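Local coordinates for aminotransferase class I and II (Streptococcus suis 89/1591, PDB 3OP7), which probably catalyses pyridoxal-phosphate-dependent transfer of amino groups, with the cofactor held covalently as an internal aldimine, at residues V9-N14 / G337-R342; N138-D143 / T308-I313; Q290-E293 / L297-Y300; Q325-Q328 / V332-V335. All blocks are in the same frame, centred on the assembly; numbering follows the deposited sequence. Where two conformers were deposited one is given.

From the N terminus, helix 8-16 opens contact 1, which closes only at the 337-342 loop, 323 residues later. The other three contacts lie within the span of chain that contact 1 closes. Contact 2 opens at the 138-143 turn and closes on strand 309-313, joining the edge of the large mixed sheet to the C-terminal antiparallel sheet. Contact 3 is nested within it and folds helix 270-294 back on strand 298-300. Contact 4 follows in series and packs helix 319-330 on strand 332-333, next in the chain. None of the loops cross. Strands 298-300 and 309-313 are sheet neighbours, linking contacts 3 and 2. Phe-340 of contact 1 packs on Phe-310 of contact 2, and Trp-12 reaches Leu-334 of contact 4.

Contact 1 (V9-N14 / G337-R342); sequences VEEWLN and GNRFER
Arg-339 grips Glu-11 end-on, with two nitrogens on one oxygen. Arg-339 NH1 lies 2.6 Å from Glu-11 OE1, at an N-H...O angle of 153°. Arg-339 NH2 reaches the same Glu-11 OE1 at 2.9 Å on a more bent line. The carboxylate and guanidinium planes are only 9° apart, so this salt bridge is flat. It is also packed closely against Trp-12. CB of Trp-12 sits over one guanidinium face, 3.8 Å from Arg-339 NH1. Arg-339 NH2 comes to the indole edge, 3.8 Å from Trp-12 CE3. More bonds fix the guanidinium: NE pairs with Glu-320, and NH1 also binds Gly-8 O. The buried indole bonds through NE1 to Leu-334 O.

The apolar end is packed too: Val-9 CG2 lies 3.6 Å from both Phe-340 CE2 and Phe-340 CZ, oblique to the ring. The looser side is toward solvent, where Val-9, Glu-11 and Arg-339 stay partly exposed, while Trp-12 and Phe-340 are buried. Glu-10 and Asn-14 of the same helix bond to the second subunit. The contact thus lays an N-terminal helix at the dimer interface onto the C-terminal part of the chain, as in fold type I aminotransferases.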
loop_
_atom_site.group_PDB
_atom_site.type_symbol
_atom_site.label_atom_id
_atom_site.label_comp_id
_atom_site.label_asym_id
_atom_site.label_seq_id
_atom_site.Cartn_x
_atom_site.Cartn_y
_atom_site.Cartn_z
ATOM N N VAL A 9 0.709 16.708 7.492
ATOM C CA VAL A 9 0.383 16.148 8.826
ATOM C C VAL A 9 1.427 15.102 9.214
ATOM O O VAL A 9 1.921 15.079 10.333
ATOM C CB VAL A 9 -1.000 15.565 8.823
ATOM C CG1 VAL A 9 -1.235 14.739 10.115
ATOM C CG2 VAL A 9 -2.034 16.698 8.599
ATOM N N GLU A 10 1.802 14.262 8.249
ATOM C CA GLU A 10 2.821 13.222 8.471
ATOM C C GLU A 10 4.182 13.755 8.970
ATOM O O GLU A 10 4.781 13.248 9.940
ATOM C CB GLU A 10 3.024 12.389 7.161
ATOM C CG GLU A 10 3.976 11.239 7.329
ATOM C CD GLU A 10 4.124 10.380 6.030
ATOM O OE1 GLU A 10 3.561 10.763 5.006
ATOM O OE2 GLU A 10 4.822 9.342 6.104
ATOM N N GLU A 11 4.685 14.799 8.315
ATOM C CA GLU A 11 5.967 15.364 8.666
ATOM C C GLU A 11 5.886 15.898 10.120
ATOM O O GLU A 11 6.790 15.691 10.929
ATOM C CB GLU A 11 6.316 16.494 7.682
ATOM C CG GLU A 11 7.769 17.031 7.814
ATOM C CD GLU A 11 7.943 18.108 8.900
ATOM O OE1 GLU A 11 6.941 18.784 9.249
ATOM O OE2 GLU A 11 9.088 18.271 9.425
ATOM N N TRP A 12 4.789 16.580 10.431
ATOM C CA TRP A 12 4.588 17.103 11.801
ATOM C C TRP A 12 4.607 15.963 12.822
ATOM O O TRP A 12 5.356 16.041 13.791
ATOM C CB TRP A 12 3.260 17.842 11.887
ATOM C CG TRP A 12 2.873 18.213 13.275
ATOM C CD1 TRP A 12 1.976 17.564 14.072
ATOM C CD2 TRP A 12 3.318 19.355 14.000
ATOM N NE1 TRP A 12 1.868 18.229 15.289
ATOM C CE2 TRP A 12 2.690 19.325 15.264
ATOM C CE3 TRP A 12 4.239 20.367 13.728
ATOM C CZ2 TRP A 12 2.931 20.305 16.243
ATOM C CZ3 TRP A 12 4.467 21.349 14.681
ATOM C CH2 TRP A 12 3.828 21.295 15.935
ATOM N N LEU A 13 3.793 14.933 12.585
ATOM C CA LEU A 13 3.745 13.767 13.478
ATOM C C LEU A 13 5.089 13.031 13.543
ATOM O O LEU A 13 5.532 12.655 14.646
ATOM C CB LEU A 13 2.616 12.813 13.124
ATOM C CG LEU A 13 1.211 13.404 13.234
ATOM C CD1 LEU A 13 0.128 12.494 12.716
ATOM C CD2 LEU A 13 0.916 13.869 14.713
ATOM N N ASN A 14 5.751 12.809 12.394
ATOM C CA ASN A 14 7.077 12.181 12.424
ATOM C C ASN A 14 8.022 12.870 13.413
ATOM O O ASN A 14 8.732 12.210 14.189
ATOM C CB ASN A 14 7.749 12.208 11.043
ATOM C CG ASN A 14 7.173 11.206 10.075
ATOM O OD1 ASN A 14 6.476 10.257 10.452
ATOM N ND2 ASN A 14 7.454 11.417 8.798
ATOM N N GLY A 337 -2.968 24.466 12.356
ATOM C CA GLY A 337 -3.819 24.696 11.202
ATOM C C GLY A 337 -3.111 25.008 9.896
ATOM O O GLY A 337 -3.659 24.732 8.839
ATOM N N ASN A 338 -1.915 25.585 9.971
ATOM C CA ASN A 338 -1.108 25.847 8.774
ATOM C C ASN A 338 -0.768 24.578 8.011
ATOM O O ASN A 338 -0.484 24.641 6.818
ATOM C CB ASN A 338 0.183 26.587 9.141
ATOM C CG ASN A 338 1.054 25.763 10.063
ATOM O OD1 ASN A 338 0.602 25.378 11.130
ATOM N ND2 ASN A 338 2.282 25.468 9.649
ATOM N N ARG A 339 -0.791 23.422 8.675
ATOM C CA ARG A 339 -0.574 22.140 7.986
ATOM C C ARG A 339 -1.758 21.759 7.074
ATOM O O ARG A 339 -1.632 20.812 6.260
ATOM C CB ARG A 339 -0.290 21.013 8.986
ATOM C CG ARG A 339 0.943 21.225 9.883
ATOM C CD ARG A 339 2.204 21.318 9.051
ATOM N NE ARG A 339 3.457 21.564 9.768
ATOM C CZ ARG A 339 4.559 20.831 9.650
ATOM N NH1 ARG A 339 4.577 19.732 8.875
ATOM N NH2 ARG A 339 5.654 21.203 10.288
ATOM N N PHE A 340 -2.872 22.472 7.223
ATOM C CA PHE A 340 -4.058 22.407 6.345
ATOM C C PHE A 340 -4.290 23.737 5.569
ATOM O O PHE A 340 -5.375 23.987 5.042
ATOM C CB PHE A 340 -5.304 22.053 7.190
ATOM C CG PHE A 340 -5.093 20.915 8.152
ATOM C CD1 PHE A 340 -4.626 21.149 9.438
ATOM C CD2 PHE A 340 -5.335 19.594 7.775
ATOM C CE1 PHE A 340 -4.404 20.095 10.327
ATOM C CE2 PHE A 340 -5.109 18.533 8.657
ATOM C CZ PHE A 340 -4.650 18.785 9.938
ATOM N N GLU A 341 -3.264 24.589 5.495
ATOM C CA GLU A 341 -3.351 25.920 4.929
ATOM C C GLU A 341 -4.517 26.746 5.476
ATOM O O GLU A 341 -5.074 27.590 4.781
ATOM C CB GLU A 341 -3.321 25.922 3.384
ATOM C CG GLU A 341 -2.743 27.266 2.811
ATOM C CD GLU A 341 -2.721 27.367 1.274
ATOM O OE1 GLU A 341 -3.084 26.384 0.592
ATOM O OE2 GLU A 341 -2.355 28.456 0.749
ATOM N N ARG A 342 -4.836 26.552 6.754
ATOM C CA ARG A 342 -5.746 27.456 7.468
ATOM C C ARG A 342 -5.182 27.754 8.844
ATOM O O ARG A 342 -5.558 27.111 9.838
ATOM C CB ARG A 342 -7.125 26.829 7.635
ATOM C CG ARG A 342 -7.935 26.699 6.352
ATOM C CD ARG A 342 -8.622 28.030 5.960
ATOM N NE ARG A 342 -9.672 27.842 4.928
ATOM C CZ ARG A 342 -9.435 27.634 3.640
ATOM N NH1 ARG A 342 -8.165 27.585 3.209
ATOM N NH2 ARG A 342 -10.467 27.479 2.769
#

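Contact 2 (N138-D143 / T308-I313); sequences NGWLPD and TSFVKI. With EDO (1,2-ethanediol), chain F.
Trp-140 reaches across to Phe-310 from the type I' turn that runs from Asn-138 to Leu-141. Its CB points toward strand 309-313. CG lies anti to the carbonyl carbon and beside the backbone N (chi1 -74°), and the indole extends from there to Phe-310. On the five-membered ring, NE1 of Trp-140 donates in the ring plane to a water 2.8 Å away. That water donates in turn to Phe-310 O at 2.7 Å, so it bridges the two segments. Beyond NE1, CZ2 of Trp-140 meets CD2 of Phe-310 at 3.9 Å. This is an offset edge-to-face pair. The edge of Phe-310 is turned to the six-membered ring of Trp-140, with centroids 5.8 Å apart and planes at 64°. Tyr-345 backs both rings: it lies nearly parallel to Phe-310 and edge-to-face with Trp-140.

Next to Trp-140 in the turn, the carbonyl O of Gly-139 accepts from O2 of a 1,2-ethanediol, probably left from crystallisation, at 2.7 Å. The link between the two sheets is therefore mainly aromatic. Both residues are buried, and one water satisfies the indole N-H and a strand carbonyl without a direct polar bond between the segments.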
loop_
_atom_site.group_PDB
_atom_site.type_symbol
_atom_site.label_atom_id
_atom_site.label_comp_id
_atom_site.label_asym_id
_atom_site.label_seq_id
_atom_site.Cartn_x
_atom_site.Cartn_y
_atom_site.Cartn_z
ATOM N N ASN A 138 -20.091 29.175 6.299
ATOM C CA ASN A 138 -21.154 28.283 5.861
ATOM C C ASN A 138 -20.980 26.852 6.408
ATOM O O ASN A 138 -21.177 25.878 5.678
ATOM C CB ASN A 138 -21.199 28.295 4.330
ATOM C CG ASN A 138 -21.613 29.664 3.769
ATOM O OD1 ASN A 138 -20.947 30.226 2.884
ATOM N ND2 ASN A 138 -22.710 30.203 4.294
ATOM N N GLY A 139 -20.643 26.728 7.693
ATOM C CA GLY A 139 -20.558 25.411 8.327
ATOM C C GLY A 139 -19.446 24.537 7.776
ATOM O O GLY A 139 -19.515 23.288 7.817
ATOM N N TRP A 140 -18.387 25.199 7.316
ATOM C CA TRP A 140 -17.214 24.561 6.699
ATOM C C TRP A 140 -17.546 23.810 5.403
ATOM O O TRP A 140 -16.790 22.966 4.980
ATOM C CB TRP A 140 -16.455 23.599 7.646
ATOM C CG TRP A 140 -15.625 24.280 8.736
ATOM C CD1 TRP A 140 -15.770 24.124 10.082
ATOM C CD2 TRP A 140 -14.513 25.164 8.556
ATOM N NE1 TRP A 140 -14.814 24.859 10.760
ATOM C CE2 TRP A 140 -14.035 25.515 9.848
ATOM C CE3 TRP A 140 -13.861 25.685 7.440
ATOM C CZ2 TRP A 140 -12.937 26.366 10.040
ATOM C CZ3 TRP A 140 -12.766 26.520 7.623
ATOM C CH2 TRP A 140 -12.341 26.890 8.927
ATOM N N LEU A 141 -18.706 24.078 4.813
ATOM C CA LEU A 141 -18.992 23.520 3.525
ATOM C C LEU A 141 -18.517 24.469 2.426
ATOM O O LEU A 141 -18.543 25.704 2.576
ATOM C CB LEU A 141 -20.466 23.223 3.362
ATOM C CG LEU A 141 -21.098 22.234 4.326
ATOM C CD1 LEU A 141 -22.614 22.307 4.169
ATOM C CD2 LEU A 141 -20.473 20.841 4.147
ATOM N N PRO A 142 -18.154 23.907 1.277
ATOM C CA PRO A 142 -17.790 24.769 0.135
ATOM C C PRO A 142 -19.046 25.207 -0.578
ATOM O O PRO A 142 -20.132 24.744 -0.225
ATOM C CB PRO A 142 -16.991 23.834 -0.749
ATOM C CG PRO A 142 -17.715 22.544 -0.578
ATOM C CD PRO A 142 -18.098 22.483 0.884
ATOM N N ASP A 143 -18.921 26.145 -1.512
ATOM C CA ASP A 143 -20.092 26.787 -2.106
ATOM C C ASP A 143 -20.375 26.100 -3.456
ATOM O O ASP A 143 -19.572 26.135 -4.370
ATOM C CB ASP A 143 -19.802 28.285 -2.270
ATOM C CG ASP A 143 -20.961 29.097 -2.845
ATOM O OD1 ASP A 143 -22.048 28.565 -3.196
ATOM O OD2 ASP A 143 -20.744 30.317 -2.964
ATOM N N THR A 308 -12.904 14.112 14.485
ATOM C CA THR A 308 -11.959 15.193 14.190
ATOM C C THR A 308 -12.663 16.519 14.429
ATOM O O THR A 308 -13.885 16.634 14.302
ATOM C CB THR A 308 -11.327 15.120 12.786
ATOM O OG1 THR A 308 -10.374 16.203 12.600
ATOM C CG2 THR A 308 -12.403 15.132 11.679
ATOM N N SER A 309 -11.905 17.502 14.892
ATOM C CA SER A 309 -12.437 18.845 15.049
ATOM C C SER A 309 -11.360 19.868 14.726
ATOM O O SER A 309 -10.157 19.566 14.703
ATOM C CB SER A 309 -12.994 19.118 16.479
ATOM O OG SER A 309 -11.954 19.115 17.443
ATOM N N PHE A 310 -11.801 21.096 14.475
ATOM C CA PHE A 310 -10.901 22.153 13.971
ATOM C C PHE A 310 -11.287 23.373 14.768
ATOM O O PHE A 310 -12.325 23.979 14.522
ATOM C CB PHE A 310 -11.080 22.363 12.481
ATOM C CG PHE A 310 -9.866 22.920 11.758
ATOM C CD1 PHE A 310 -8.601 22.429 11.978
ATOM C CD2 PHE A 310 -10.022 23.943 10.833
ATOM C CE1 PHE A 310 -7.496 22.917 11.261
ATOM C CE2 PHE A 310 -8.944 24.458 10.146
ATOM C CZ PHE A 310 -7.674 23.922 10.338
ATOM N N VAL A 311 -10.424 23.714 15.715
ATOM C CA VAL A 311 -10.766 24.664 16.743
ATOM C C VAL A 311 -10.049 25.976 16.444
ATOM O O VAL A 311 -8.868 26.007 16.065
ATOM C CB VAL A 311 -10.346 24.095 18.117
ATOM C CG1 VAL A 311 -10.605 25.048 19.217
ATOM C CG2 VAL A 311 -11.059 22.776 18.379
ATOM N N LYS A 312 -10.796 27.062 16.556
ATOM C CA LYS A 312 -10.273 28.391 16.271
ATOM C C LYS A 312 -9.688 29.001 17.537
ATOM O O LYS A 312 -10.419 29.222 18.498
ATOM C CB LYS A 312 -11.405 29.288 15.756
ATOM C CG LYS A 312 -10.927 30.580 15.134
ATOM C CD LYS A 312 -12.113 31.467 14.788
ATOM C CE LYS A 312 -11.758 32.581 13.804
ATOM N NZ LYS A 312 -13.015 33.125 13.189
ATOM N N ILE A 313 -8.390 29.293 17.517
ATOM C CA ILE A 313 -7.683 29.863 18.670
ATOM C C ILE A 313 -7.485 31.367 18.449
ATOM O O ILE A 313 -6.735 31.762 17.555
ATOM C CB ILE A 313 -6.283 29.159 18.880
ATOM C CG1 ILE A 313 -6.418 27.649 18.952
ATOM C CG2 ILE A 313 -5.579 29.713 20.151
ATOM C CD1 ILE A 313 -7.274 27.111 20.082
HETATM C C1 EDO F . -22.770 19.830 8.940
HETATM O O1 EDO F . -21.558 19.275 9.499
HETATM C C2 EDO F . -22.481 21.049 8.056
HETATM O O2 EDO F . -21.770 22.071 8.784
HETATM O O HOH W 1 -14.333 25.399 13.509
#

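Contact 3 (Q290-E293 / L297-Y300)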
loop_
_atom_site.group_PDB
_atom_site.type_symbol
_atom_site.label_atom_id
_atom_site.label_comp_id
_atom_site.label_asym_id
_atom_site.label_seq_id
_atom_site.Cartn_x
_atom_site.Cartn_y
_atom_site.Cartn_z
ATOM N N GLN A 290 -18.339 21.456 26.347
ATOM C CA GLN A 290 -18.312 22.175 27.637
ATOM C C GLN A 290 -17.046 23.039 27.744
ATOM O O GLN A 290 -17.112 24.231 28.091
ATOM C CB GLN A 290 -18.362 21.140 28.777
ATOM C CG GLN A 290 -18.557 21.718 30.204
ATOM C CD GLN A 290 -18.371 20.656 31.289
ATOM O OE1 GLN A 290 -17.731 19.607 31.068
ATOM N NE2 GLN A 290 -18.913 20.917 32.461
ATOM N N TRP A 291 -15.901 22.427 27.448
ATOM C CA TRP A 291 -14.604 23.115 27.442
ATOM C C TRP A 291 -14.549 24.312 26.468
ATOM O O TRP A 291 -14.118 25.411 26.831
ATOM C CB TRP A 291 -13.500 22.118 27.108
ATOM C CG TRP A 291 -12.154 22.692 27.293
ATOM C CD1 TRP A 291 -11.488 22.852 28.473
ATOM C CD2 TRP A 291 -11.321 23.240 26.276
ATOM N NE1 TRP A 291 -10.265 23.432 28.243
ATOM C CE2 TRP A 291 -10.144 23.695 26.905
ATOM C CE3 TRP A 291 -11.444 23.365 24.893
ATOM C CZ2 TRP A 291 -9.089 24.273 26.191
ATOM C CZ3 TRP A 291 -10.391 23.929 24.173
ATOM C CH2 TRP A 291 -9.233 24.387 24.835
ATOM N N ILE A 292 -14.997 24.100 25.230
ATOM C CA ILE A 292 -15.051 25.176 24.237
ATOM C C ILE A 292 -15.881 26.360 24.758
ATOM O O ILE A 292 -15.468 27.515 24.630
ATOM C CB ILE A 292 -15.660 24.725 22.884
ATOM C CG1 ILE A 292 -14.815 23.637 22.212
ATOM C CG2 ILE A 292 -15.806 25.931 21.954
ATOM C CD1 ILE A 292 -13.857 24.112 21.141
ATOM N N GLU A 293 -17.052 26.088 25.331
ATOM C CA GLU A 293 -17.867 27.190 25.875
ATOM C C GLU A 293 -17.198 27.879 27.071
ATOM O O GLU A 293 -17.360 29.083 27.273
ATOM C CB GLU A 293 -19.274 26.734 26.256
ATOM C CG GLU A 293 -20.292 27.915 26.225
ATOM C CD GLU A 293 -21.367 27.780 27.260
ATOM O OE1 GLU A 293 -21.608 26.637 27.711
ATOM O OE2 GLU A 293 -21.966 28.816 27.641
ATOM N N LEU A 297 -10.947 31.993 24.665
ATOM C CA LEU A 297 -10.019 32.144 23.535
ATOM C C LEU A 297 -10.194 31.066 22.477
ATOM O O LEU A 297 -9.413 31.011 21.512
ATOM C CB LEU A 297 -8.564 32.148 24.021
ATOM C CG LEU A 297 -8.157 33.342 24.900
ATOM C CD1 LEU A 297 -6.654 33.275 25.203
ATOM C CD2 LEU A 297 -8.553 34.679 24.254
ATOM N N VAL A 298 -11.164 30.175 22.648
ATOM C CA VAL A 298 -11.359 29.135 21.630
ATOM C C VAL A 298 -12.810 29.031 21.246
ATOM O O VAL A 298 -13.687 29.241 22.064
ATOM C CB VAL A 298 -10.871 27.733 22.082
ATOM C CG1 VAL A 298 -9.510 27.832 22.765
ATOM C CG2 VAL A 298 -11.875 27.085 23.030
ATOM N N SER A 299 -13.057 28.676 19.995
ATOM C CA SER A 299 -14.423 28.525 19.512
ATOM C C SER A 299 -14.343 27.578 18.325
ATOM O O SER A 299 -13.242 27.362 17.783
ATOM C CB SER A 299 -15.052 29.890 19.138
ATOM O OG SER A 299 -14.485 30.384 17.929
ATOM N N TYR A 300 -15.464 26.970 17.961
ATOM C CA TYR A 300 -15.450 26.113 16.754
ATOM C C TYR A 300 -16.829 25.881 16.141
ATOM O O TYR A 300 -17.857 26.268 16.741
ATOM C CB TYR A 300 -14.723 24.800 17.050
ATOM C CG TYR A 300 -15.458 23.668 17.752
ATOM C CD1 TYR A 300 -16.586 23.876 18.547
ATOM C CD2 TYR A 300 -14.936 22.402 17.727
ATOM C CE1 TYR A 300 -17.198 22.801 19.237
ATOM C CE2 TYR A 300 -15.547 21.333 18.397
ATOM C CZ TYR A 300 -16.669 21.534 19.143
ATOM O OH TYR A 300 -17.263 20.479 19.816
#
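Ile-292 and Tyr-300 meet at the middle of this contact. The methyl CD1 of Ile-292 sits over the centre of the phenol ring, 3.8 Å from the Tyr-300 centroid and 13° off its normal. This is a CH-pi contact made through the ring face. CG1 of Ile-292 adds a touch farther along the ring, 3.9 Å from Tyr-300 CE1. The other branch, CG2 of Ile-292, rests on the strand backbone, 3.8 Å from Ser-299 CA. Beside this pair, the indole of Trp-291 meets Val-298 obliquely. Its CZ3 lies 3.7 Å from Val-298 CG2, and its CH2 lies 4.0 Å from Val-298 CG1. Val-298 CG2 also approaches Ile-292 CD1 at 4.0 Å, so the valine fills the step between the two helix residues.

One torsion explains how the ring comes to face the isoleucine. CG of Tyr-300 stands between its backbone N and carbonyl carbon (chi1 81°), which swings the ring back over the helix. A second shell holds it there. Tyr-300 OH bonds to OD1 of Asp-289, about one turn earlier on the helix than Ile-292, and Leu-285 and Leu-288 touch the ring. The indole N-H of Trp-291 makes a weak hydrogen bond to Ser-365 OG.

Ser-299 is exposed to solvent. Inward, Val-298 and Ile-292 touch Val-311. Strand 298-300 is an outermost strand of the antiparallel sheet, with strand 309-313 beside it. The end of helix 270-294 packs on strand 298-300, and Trp-291 extends the contact to helix 354-368.

Contact 4 (Q325-Q328 / V332-V335)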
loop_
_atom_site.group_PDB
_atom_site.type_symbol
_atom_site.label_atom_id
_atom_site.label_comp_id
_atom_site.label_asym_id
_atom_site.label_seq_id
_atom_site.Cartn_x
_atom_site.Cartn_y
_atom_site.Cartn_z
ATOM N N GLN A 325 5.257 25.395 21.094
ATOM C CA GLN A 325 5.397 25.881 22.464
ATOM C C GLN A 325 4.545 25.102 23.450
ATOM O O GLN A 325 5.020 24.758 24.524
ATOM C CB GLN A 325 5.023 27.347 22.541
ATOM C CG GLN A 325 6.025 28.260 21.909
ATOM C CD GLN A 325 5.691 29.730 22.169
ATOM O OE1 GLN A 325 5.980 30.600 21.339
ATOM N NE2 GLN A 325 5.061 30.005 23.312
ATOM N N LEU A 326 3.291 24.842 23.096
ATOM C CA LEU A 326 2.401 24.018 23.930
ATOM C C LEU A 326 3.002 22.625 24.161
ATOM O O LEU A 326 2.996 22.088 25.286
ATOM C CB LEU A 326 1.036 23.880 23.258
ATOM C CG LEU A 326 0.046 22.902 23.887
ATOM C CD1 LEU A 326 -0.473 23.453 25.226
ATOM C CD2 LEU A 326 -1.061 22.578 22.897
ATOM N N LEU A 327 3.560 22.060 23.105
ATOM C CA LEU A 327 4.205 20.755 23.206
ATOM C C LEU A 327 5.415 20.814 24.152
ATOM O O LEU A 327 5.522 19.989 25.062
ATOM C CB LEU A 327 4.612 20.246 21.815
ATOM C CG LEU A 327 5.335 18.897 21.727
ATOM C CD1 LEU A 327 4.420 17.796 22.237
ATOM C CD2 LEU A 327 5.746 18.603 20.271
ATOM N N GLN A 328 6.306 21.789 23.964
ATOM C CA GLN A 328 7.536 21.905 24.756
ATOM C C GLN A 328 7.219 22.168 26.232
ATOM O O GLN A 328 7.830 21.595 27.137
ATOM C CB GLN A 328 8.413 23.046 24.208
ATOM C CG GLN A 328 9.019 22.792 22.816
ATOM C CD GLN A 328 9.574 24.060 22.173
ATOM O OE1 GLN A 328 9.668 25.109 22.810
ATOM N NE2 GLN A 328 9.941 23.962 20.902
ATOM N N VAL A 332 1.421 18.685 25.352
ATOM C CA VAL A 332 0.162 18.465 24.655
ATOM C C VAL A 332 0.396 18.556 23.137
ATOM O O VAL A 332 0.977 19.531 22.638
ATOM C CB VAL A 332 -0.934 19.513 25.070
ATOM C CG1 VAL A 332 -2.235 19.293 24.297
ATOM C CG2 VAL A 332 -1.194 19.489 26.585
ATOM N N LEU A 333 -0.003 17.528 22.418
ATOM C CA LEU A 333 0.193 17.512 20.961
ATOM C C LEU A 333 -1.122 17.725 20.249
ATOM O O LEU A 333 -2.098 17.009 20.496
ATOM C CB LEU A 333 0.846 16.220 20.494
ATOM C CG LEU A 333 1.273 16.182 19.003
ATOM C CD1 LEU A 333 2.461 17.119 18.747
ATOM C CD2 LEU A 333 1.583 14.763 18.558
ATOM N N LEU A 334 -1.118 18.739 19.369
ATOM C CA LEU A 334 -2.197 19.050 18.448
ATOM C C LEU A 334 -1.560 19.058 17.064
ATOM O O LEU A 334 -0.317 18.926 16.955
ATOM C CB LEU A 334 -2.743 20.463 18.761
ATOM C CG LEU A 334 -3.510 20.637 20.080
ATOM C CD1 LEU A 334 -3.674 22.116 20.424
ATOM C CD2 LEU A 334 -4.863 19.987 19.941
ATOM N N VAL A 335 -2.366 19.242 16.018
ATOM C CA VAL A 335 -1.825 19.510 14.671
ATOM C C VAL A 335 -2.185 20.950 14.307
ATOM O O VAL A 335 -3.363 21.301 14.298
ATOM C CB VAL A 335 -2.302 18.542 13.611
ATOM C CG1 VAL A 335 -1.584 18.864 12.234
ATOM C CG2 VAL A 335 -2.012 17.092 14.070
#
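Leu-326 lies against Val-332 and reaches past it to Leu-334. Its CG is 3.7 Å from Val-332 CB, and the two side chains meet at a slant. One branch of Leu-326 goes farther: CD2 comes to 3.6 Å from Leu-334 CD1 and also touches Val-332 CG1 at 3.8 Å. The other branch, CD1 of Leu-326, lies 4.0 Å from Val-332 CB. Leu-326 has CG anti to the backbone N (chi1 172°), which extends the side chain from the helix toward the strand.

Leu-327 uses its backbone as well as its tip. Its CA-H approaches the carbonyl of Val-332 at a bent angle, 126° at H, with Leu-327 CA 3.5 Å from Val-332 O. Its side chain runs alongside Leu-333, both pointing the same way, and Leu-327 CD2 lies 3.9 Å from Leu-333 CD1.

Other parts of the fold cover these leucines. Leu-326 is backed by Leu-364 and Phe-367 of helix 354-368. Leu-333 packs on Trp-12, Leu-13 and His-16 of helix 8-16, and its backbone pairs with the short strand 22-23.

All five touching residues are buried and aliphatic. The helix is therefore held on the following strand by shape and close apolar packing, with a bent CA-H...O contact, probably weak, as its polar element.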